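Long-range contact in (R)-specific enoyl-CoA hydratase (Aeromonas punctata, PDB 1IQ6), which hydrates trans-2-enoyl-CoA with chains of four to six carbons to (3R)-3-hydroxyacyl-CoA, a step that supplies polyhydroxyalkanoate biosynthesis: residues Leu6-Phe18 and Leu57-Pro71. Sequence-based numbering, arbitrary orientation.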
loop_
_atom_site.group_PDB
_atom_site.type_symbol
_atom_site.label_atom_id
_atom_site.label_comp_id
_atom_site.label_asym_id
_atom_site.label_seq_id
_atom_site.Cartn_x
_atom_site.Cartn_y
_atom_site.Cartn_z
ATOM N N LEU B 6 0.363 6.982 24.440
ATOM C CA LEU B 6 -0.582 6.685 23.376
ATOM C C LEU B 6 -1.865 6.229 24.062
ATOM O O LEU B 6 -1.815 5.489 25.047
ATOM C CB LEU B 6 -0.031 5.571 22.484
ATOM C CG LEU B 6 -0.798 5.275 21.196
ATOM C CD1 LEU B 6 -0.803 6.508 20.313
ATOM C CD2 LEU B 6 -0.148 4.109 20.468
ATOM N N GLU B 7 -3.008 6.677 23.554
ATOM C CA GLU B 7 -4.288 6.314 24.145
ATOM C C GLU B 7 -5.356 6.013 23.105
ATOM O O GLU B 7 -5.382 6.604 22.022
ATOM C CB GLU B 7 -4.803 7.443 25.046
ATOM C CG GLU B 7 -3.912 7.781 26.227
ATOM C CD GLU B 7 -4.503 8.876 27.097
ATOM O OE1 GLU B 7 -5.637 8.697 27.590
ATOM O OE2 GLU B 7 -3.837 9.917 27.288
ATOM N N VAL B 8 -6.239 5.083 23.447
ATOM C CA VAL B 8 -7.339 4.718 22.572
ATOM C C VAL B 8 -8.166 5.978 22.355
ATOM O O VAL B 8 -8.438 6.723 23.299
ATOM C CB VAL B 8 -8.222 3.628 23.223
ATOM C CG1 VAL B 8 -9.494 3.424 22.408
ATOM C CG2 VAL B 8 -7.439 2.332 23.323
ATOM N N GLY B 9 -8.553 6.223 21.107
ATOM C CA GLY B 9 -9.344 7.399 20.805
ATOM C C GLY B 9 -8.548 8.536 20.193
ATOM O O GLY B 9 -9.129 9.454 19.616
ATOM N N GLN B 10 -7.225 8.498 20.331
ATOM C CA GLN B 10 -6.394 9.547 19.752
ATOM C C GLN B 10 -6.467 9.409 18.237
ATOM O O GLN B 10 -6.562 8.298 17.707
ATOM C CB GLN B 10 -4.948 9.430 20.233
ATOM C CG GLN B 10 -4.795 9.689 21.731
ATOM C CD GLN B 10 -3.361 9.592 22.203
ATOM O OE1 GLN B 10 -2.563 8.843 21.644
ATOM N NE2 GLN B 10 -3.032 10.336 23.257
ATOM N N LYS B 11 -6.435 10.539 17.544
ATOM C CA LYS B 11 -6.535 10.523 16.092
ATOM C C LYS B 11 -5.625 11.532 15.414
ATOM O O LYS B 11 -5.116 12.458 16.041
ATOM C CB LYS B 11 -7.983 10.772 15.672
ATOM C CG LYS B 11 -8.583 12.050 16.221
ATOM C CD LYS B 11 -10.057 12.167 15.843
ATOM C CE LYS B 11 -10.698 13.404 16.457
ATOM N NZ LYS B 11 -10.070 14.671 15.992
ATOM N N ALA B 12 -5.424 11.334 14.118
ATOM C CA ALA B 12 -4.584 12.215 13.324
ATOM C C ALA B 12 -5.079 12.162 11.894
ATOM O O ALA B 12 -5.659 11.165 11.459
ATOM C CB ALA B 12 -3.132 11.764 13.386
ATOM N N ARG B 13 -4.846 13.236 11.154
ATOM C CA ARG B 13 -5.280 13.280 9.771
ATOM C C ARG B 13 -4.404 14.207 8.947
ATOM O O ARG B 13 -3.633 15.000 9.481
ATOM C CB ARG B 13 -6.738 13.750 9.677
ATOM C CG ARG B 13 -6.963 15.188 10.136
ATOM C CD ARG B 13 -8.294 15.745 9.633
ATOM N NE ARG B 13 -9.456 15.076 10.211
ATOM C CZ ARG B 13 -10.714 15.416 9.946
ATOM N NH1 ARG B 13 -11.716 14.759 10.517
ATOM N NH2 ARG B 13 -10.972 16.410 9.106
ATOM N N LEU B 14 -4.512 14.068 7.632
ATOM C CA LEU B 14 -3.783 14.920 6.706
ATOM C C LEU B 14 -4.557 14.895 5.398
ATOM O O LEU B 14 -5.359 13.993 5.155
ATOM C CB LEU B 14 -2.339 14.431 6.498
ATOM C CG LEU B 14 -2.022 13.075 5.857
ATOM C CD1 LEU B 14 -2.357 13.083 4.370
ATOM C CD2 LEU B 14 -0.538 12.788 6.043
ATOM N N SER B 15 -4.344 15.906 4.568
ATOM C CA SER B 15 -5.018 15.970 3.286
ATOM C C SER B 15 -3.958 16.105 2.213
ATOM O O SER B 15 -2.877 16.644 2.457
ATOM C CB SER B 15 -5.977 17.160 3.231
ATOM O OG SER B 15 -7.039 16.993 4.157
ATOM N N LYS B 16 -4.269 15.607 1.025
ATOM C CA LYS B 16 -3.321 15.677 -0.070
ATOM C C LYS B 16 -4.000 15.500 -1.413
ATOM O O LYS B 16 -5.023 14.833 -1.515
ATOM C CB LYS B 16 -2.252 14.599 0.101
ATOM C CG LYS B 16 -1.174 14.661 -0.954
ATOM C CD LYS B 16 0.011 13.790 -0.596
ATOM C CE LYS B 16 1.117 13.981 -1.614
ATOM N NZ LYS B 16 2.374 13.305 -1.211
ATOM N N ARG B 17 -3.416 16.107 -2.441
ATOM C CA ARG B 17 -3.931 16.002 -3.796
ATOM C C ARG B 17 -2.935 15.213 -4.635
ATOM O O ARG B 17 -1.769 15.595 -4.743
ATOM C CB ARG B 17 -4.110 17.389 -4.423
ATOM C CG ARG B 17 -5.317 18.161 -3.946
ATOM C CD ARG B 17 -5.380 19.536 -4.618
ATOM N NE ARG B 17 -6.506 20.325 -4.127
ATOM C CZ ARG B 17 -7.760 20.190 -4.543
ATOM N NH1 ARG B 17 -8.714 20.950 -4.025
ATOM N NH2 ARG B 17 -8.061 19.312 -5.491
ATOM N N PHE B 18 -3.382 14.106 -5.211
ATOM C CA PHE B 18 -2.509 13.320 -6.067
ATOM C C PHE B 18 -2.875 13.681 -7.494
ATOM O O PHE B 18 -3.938 13.297 -7.984
ATOM C CB PHE B 18 -2.710 11.820 -5.850
ATOM C CG PHE B 18 -2.181 11.319 -4.536
ATOM C CD1 PHE B 18 -3.045 10.783 -3.587
ATOM C CD2 PHE B 18 -0.819 11.358 -4.255
ATOM C CE1 PHE B 18 -2.560 10.290 -2.375
ATOM C CE2 PHE B 18 -0.326 10.869 -3.046
ATOM C CZ PHE B 18 -1.203 10.332 -2.105
ATOM N N LEU B 57 -1.881 3.863 -3.848
ATOM C CA LEU B 57 -1.193 5.132 -3.633
ATOM C C LEU B 57 -1.971 5.834 -2.509
ATOM O O LEU B 57 -1.374 6.390 -1.585
ATOM C CB LEU B 57 -1.188 5.989 -4.912
ATOM C CG LEU B 57 -0.625 7.416 -4.777
ATOM C CD1 LEU B 57 0.734 7.393 -4.093
ATOM C CD2 LEU B 57 -0.520 8.055 -6.162
ATOM N N LEU B 58 -3.301 5.788 -2.585
ATOM C CA LEU B 58 -4.130 6.393 -1.544
ATOM C C LEU B 58 -3.778 5.759 -0.195
ATOM O O LEU B 58 -3.569 6.455 0.797
ATOM C CB LEU B 58 -5.618 6.158 -1.829
ATOM C CG LEU B 58 -6.227 6.719 -3.115
ATOM C CD1 LEU B 58 -7.684 6.279 -3.247
ATOM C CD2 LEU B 58 -6.122 8.231 -3.091
ATOM N N ALA B 59 -3.692 4.430 -0.176
ATOM C CA ALA B 59 -3.393 3.698 1.050
ATOM C C ALA B 59 -2.020 4.007 1.629
ATOM O O ALA B 59 -1.802 3.864 2.832
ATOM C CB ALA B 59 -3.527 2.201 0.806
ATOM N N SER B 60 -1.094 4.432 0.778
ATOM C CA SER B 60 0.252 4.752 1.240
ATOM C C SER B 60 0.282 5.929 2.216
ATOM O O SER B 60 1.229 6.072 2.990
ATOM C CB SER B 60 1.164 5.030 0.043
ATOM O OG SER B 60 1.340 3.850 -0.729
ATOM N N LEU B 61 -0.754 6.766 2.189
ATOM C CA LEU B 61 -0.813 7.907 3.097
ATOM C C LEU B 61 -0.886 7.457 4.552
ATOM O O LEU B 61 -0.497 8.197 5.455
ATOM C CB LEU B 61 -2.014 8.798 2.772
ATOM C CG LEU B 61 -1.881 9.609 1.479
ATOM C CD1 LEU B 61 -3.142 10.422 1.251
ATOM C CD2 LEU B 61 -0.663 10.531 1.565
ATOM N N PHE B 62 -1.390 6.249 4.788
ATOM C CA PHE B 62 -1.471 5.752 6.161
ATOM C C PHE B 62 -0.062 5.626 6.731
ATOM O O PHE B 62 0.169 5.917 7.901
ATOM C CB PHE B 62 -2.169 4.390 6.206
ATOM C CG PHE B 62 -3.613 4.420 5.757
ATOM C CD1 PHE B 62 -4.180 3.304 5.147
ATOM C CD2 PHE B 62 -4.404 5.553 5.943
ATOM C CE1 PHE B 62 -5.510 3.309 4.723
ATOM C CE2 PHE B 62 -5.739 5.575 5.524
ATOM C CZ PHE B 62 -6.297 4.453 4.912
ATOM N N SER B 63 0.881 5.203 5.892
ATOM C CA SER B 63 2.266 5.043 6.321
ATOM C C SER B 63 2.792 6.385 6.827
ATOM O O SER B 63 3.497 6.447 7.832
ATOM C CB SER B 63 3.127 4.534 5.159
ATOM O OG SER B 63 4.321 3.932 5.632
ATOM N N GLY B 64 2.430 7.458 6.128
ATOM C CA GLY B 64 2.861 8.784 6.526
ATOM C C GLY B 64 2.298 9.198 7.876
ATOM O O GLY B 64 3.021 9.704 8.730
ATOM N N LEU B 65 1.001 8.992 8.075
ATOM C CA LEU B 65 0.381 9.354 9.344
ATOM C C LEU B 65 0.896 8.494 10.492
ATOM O O LEU B 65 1.211 9.003 11.572
ATOM C CB LEU B 65 -1.140 9.220 9.253
ATOM C CG LEU B 65 -1.858 10.367 8.545
ATOM C CD1 LEU B 65 -3.341 10.044 8.410
ATOM C CD2 LEU B 65 -1.654 11.653 9.338
ATOM N N LEU B 66 0.985 7.191 10.257
ATOM C CA LEU B 66 1.445 6.264 11.281
ATOM C C LEU B 66 2.890 6.507 11.700
ATOM O O LEU B 66 3.217 6.445 12.883
ATOM C CB LEU B 66 1.291 4.822 10.785
ATOM C CG LEU B 66 -0.138 4.323 10.536
ATOM C CD1 LEU B 66 -0.094 2.999 9.775
ATOM C CD2 LEU B 66 -0.873 4.166 11.866
ATOM N N GLY B 67 3.753 6.797 10.732
ATOM C CA GLY B 67 5.154 7.013 11.048
ATOM C C GLY B 67 5.547 8.423 11.446
ATOM O O GLY B 67 6.553 8.616 12.132
ATOM N N GLN B 68 4.760 9.410 11.038
ATOM C CA GLN B 68 5.087 10.794 11.351
ATOM C C GLN B 68 4.303 11.400 12.510
ATOM O O GLN B 68 4.818 12.264 13.221
ATOM C CB GLN B 68 4.897 11.666 10.104
ATOM C CG GLN B 68 5.776 11.267 8.929
ATOM C CD GLN B 68 7.253 11.507 9.188
ATOM O OE1 GLN B 68 8.105 11.107 8.395
ATOM N NE2 GLN B 68 7.562 12.169 10.296
ATOM N N GLN B 69 3.072 10.944 12.718
ATOM C CA GLN B 69 2.250 11.514 13.777
ATOM C C GLN B 69 1.686 10.578 14.840
ATOM O O GLN B 69 1.871 10.811 16.035
ATOM C CB GLN B 69 1.088 12.295 13.155
ATOM C CG GLN B 69 1.512 13.554 12.414
ATOM C CD GLN B 69 0.338 14.293 11.805
ATOM O OE1 GLN B 69 -0.664 14.555 12.476
ATOM N NE2 GLN B 69 0.456 14.641 10.529
ATOM N N LEU B 70 1.002 9.522 14.415
ATOM C CA LEU B 70 0.373 8.617 15.371
ATOM C C LEU B 70 0.375 7.166 14.894
ATOM O O LEU B 70 -0.272 6.844 13.899
ATOM C CB LEU B 70 -1.066 9.082 15.589
ATOM C CG LEU B 70 -1.924 8.387 16.643
ATOM C CD1 LEU B 70 -1.425 8.768 18.033
ATOM C CD2 LEU B 70 -3.376 8.811 16.473
ATOM N N PRO B 71 1.064 6.264 15.621
ATOM C CA PRO B 71 1.840 6.474 16.851
ATOM C C PRO B 71 3.027 7.418 16.680
ATOM O O PRO B 71 3.479 8.038 17.645
ATOM C CB PRO B 71 2.280 5.059 17.227
ATOM C CG PRO B 71 1.196 4.200 16.646
ATOM C CD PRO B 71 1.009 4.831 15.293
HETATM O O HOH W 1 -3.827 15.499 12.778
HETATM O O HOH W 2 -1.336 16.683 9.379
#
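F18 lies with one ring face against L57, whose CG sits 3.9 Å from the ring centroid and only 10° off the normal, a CH-pi contact with L57 CD2 over the same face and L57 CD1 near F18 CE2. L61 reaches the same ring obliquely, its CD1 3.7 Å from F18 CE1, while L58 CD2, also oblique, touches F18 CD1. Back along the strand, toward its start, L14 holds its CG on the side flanked by both backbone N and C (chi1 64°), which drops both methyls onto the helix: L14 CD2 meets L65 CD2 at 3.7 Å, and L14 CD1 faces L61. A12 offers just a methyl, and L70 fits beside it, CB to CB at 4.0 Å. Beyond the helix end, L70 CD1 is pressed tightly against L6 CD1, and L70 CD2 packs on the backbone of Q10. No direct hydrogen bond joins the segments; instead a water accepts from Q69 NE2 (3.0 Å) and donates to R13 O (2.8 Å). Back near F18, K16 lays its CD on L61 and carries its ammonium to E31 and L29 O of the second subunit. The chain's outer strand, crossing a central, largely apolar helix at 131° against an antiparallel sheet, exemplifies the hot dog fold of MaoC-like hydratases.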